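P35 antigen (PDB 4ALY) is an outer surface lipoprotein of the Lyme disease spirochaete that is critical for infection after a tick bite. Local coordinates at residues A[206-209]-A[210-213]. Numbering follows the deposited sequence.
Sequences LYND and FEKL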
loop_
_atom_site.group_PDB
_atom_site.type_symbol
_atom_site.label_atom_id
_atom_site.label_comp_id
_atom_site.label_asym_id
_atom_site.label_seq_id
_atom_site.Cartn_x
_atom_site.Cartn_y
_atom_site.Cartn_z
ATOM N N LEU A 206 13.923 -10.200 -9.620
ATOM C CA LEU A 206 12.486 -10.007 -9.605
ATOM C C LEU A 206 11.855 -10.795 -8.458
ATOM O O LEU A 206 10.969 -10.305 -7.738
ATOM C CB LEU A 206 11.859 -10.108 -11.025
ATOM C CG LEU A 206 11.147 -11.280 -11.652
ATOM C CD1 LEU A 206 11.516 -11.445 -13.125
ATOM C CD2 LEU A 206 11.484 -12.513 -10.860
ATOM N N TYR A 207 12.449 -11.936 -8.163
ATOM C CA TYR A 207 12.049 -12.674 -6.987
ATOM C C TYR A 207 12.448 -11.970 -5.673
ATOM O O TYR A 207 11.662 -11.935 -4.705
ATOM C CB TYR A 207 12.579 -14.084 -7.045
ATOM C CG TYR A 207 12.300 -14.797 -5.764
ATOM C CD1 TYR A 207 11.035 -15.390 -5.497
ATOM C CD2 TYR A 207 13.258 -14.817 -4.776
ATOM C CE1 TYR A 207 10.797 -16.025 -4.277
ATOM C CE2 TYR A 207 13.024 -15.426 -3.583
ATOM C CZ TYR A 207 11.819 -16.020 -3.335
ATOM O OH TYR A 207 11.713 -16.585 -2.104
ATOM N N ASN A 208 13.656 -11.408 -5.633
ATOM C CA ASN A 208 14.053 -10.563 -4.513
ATOM C C ASN A 208 13.212 -9.271 -4.426
ATOM O O ASN A 208 12.898 -8.812 -3.335
ATOM C CB ASN A 208 15.556 -10.275 -4.558
ATOM C CG ASN A 208 16.394 -11.513 -4.197
ATOM O OD1 ASN A 208 16.045 -12.271 -3.281
ATOM N ND2 ASN A 208 17.485 -11.729 -4.917
ATOM N N ASP A 209 12.844 -8.695 -5.569
ATOM C CA ASP A 209 11.962 -7.552 -5.557
ATOM C C ASP A 209 10.675 -7.845 -4.734
ATOM O O ASP A 209 10.310 -7.064 -3.852
ATOM C CB ASP A 209 11.699 -7.106 -6.984
ATOM C CG ASP A 209 12.919 -6.341 -7.590
ATOM O OD1 ASP A 209 13.940 -6.191 -6.871
ATOM O OD2 ASP A 209 12.849 -5.849 -8.759
ATOM N N PHE A 210 10.052 -9.004 -4.945
ATOM C CA PHE A 210 8.888 -9.416 -4.142
ATOM C C PHE A 210 9.150 -9.394 -2.667
ATOM O O PHE A 210 8.295 -8.983 -1.894
ATOM C CB PHE A 210 8.305 -10.784 -4.552
ATOM C CG PHE A 210 7.382 -10.683 -5.712
ATOM C CD1 PHE A 210 6.363 -9.685 -5.711
ATOM C CD2 PHE A 210 7.545 -11.488 -6.837
ATOM C CE1 PHE A 210 5.496 -9.524 -6.799
ATOM C CE2 PHE A 210 6.701 -11.324 -7.935
ATOM C CZ PHE A 210 5.674 -10.354 -7.924
ATOM N N GLU A 211 10.337 -9.817 -2.285
ATOM C CA GLU A 211 10.725 -9.828 -0.889
ATOM C C GLU A 211 10.825 -8.483 -0.240
ATOM O O GLU A 211 10.486 -8.339 0.938
ATOM C CB GLU A 211 12.060 -10.531 -0.750
ATOM C CG GLU A 211 11.926 -11.819 0.033
ATOM C CD GLU A 211 12.864 -12.913 -0.442
ATOM O OE1 GLU A 211 13.867 -12.640 -1.152
ATOM O OE2 GLU A 211 12.576 -14.071 -0.094
ATOM N N LYS A 212 11.338 -7.499 -0.967
ATOM C CA LYS A 212 11.422 -6.157 -0.418
ATOM C C LYS A 212 10.035 -5.529 -0.347
ATOM O O LYS A 212 9.673 -4.907 0.647
ATOM C CB LYS A 212 12.426 -5.298 -1.188
ATOM C CG LYS A 212 13.844 -5.584 -0.720
ATOM C CD LYS A 212 14.839 -5.312 -1.825
ATOM C CE LYS A 212 15.863 -6.422 -1.950
ATOM N NZ LYS A 212 16.398 -6.188 -3.303
ATOM N N LEU A 213 9.260 -5.745 -1.393
ATOM C CA LEU A 213 7.875 -5.358 -1.382
ATOM C C LEU A 213 7.108 -5.872 -0.172
ATOM O O LEU A 213 6.439 -5.060 0.484
ATOM C CB LEU A 213 7.214 -5.799 -2.670
ATOM C CG LEU A 213 6.778 -4.727 -3.667
ATOM C CD1 LEU A 213 7.387 -3.346 -3.519
ATOM C CD2 LEU A 213 6.822 -5.297 -5.086
#
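On the partly exposed flank of helix 200-233, Y207 and E211 meet one turn apart, with Y207 OH 3.3 Å from E211 OE2. The tyrosine CG lies anti to its own nitrogen (chi1 174°), which swings the ring outward from the helix, leaning toward the C-terminal end, where CE2 comes within 3.8 Å of E211 OE1. Ring and carboxylate planes are turned 78° apart, and the glutamate chain bends at chi2 to bring its head group back over this turn. N208 runs alongside E211, its amide nearly coplanar with the carboxylate. On the solvent side K212, bent at chi3, leans back along the helix toward D209, which is buried and touches helix 254-275; K212 NZ stays 4.3 Å from D209 OD1, beyond a salt bridge.

Packing is tighter on the buried side. F210 CD2 passes 3.7 Å from L206 O, the same carbonyl that accepts a hydrogen bond from F210 N, and the ring packs against helices 70-95 and 163-189, touching R82 and I184. L213 sets CB 3.5 Å from D209 O while its backbone N donates a nearly straight bond to that oxygen (3.0 Å, 177°); beyond, it touches M181 and L267. The i to i+4 bonding, mostly apolar buried face and polar, more open flank are those of an amphipathic alpha-helix in a helical bundle, here within the Borrelia BbCRASP-1-like domain.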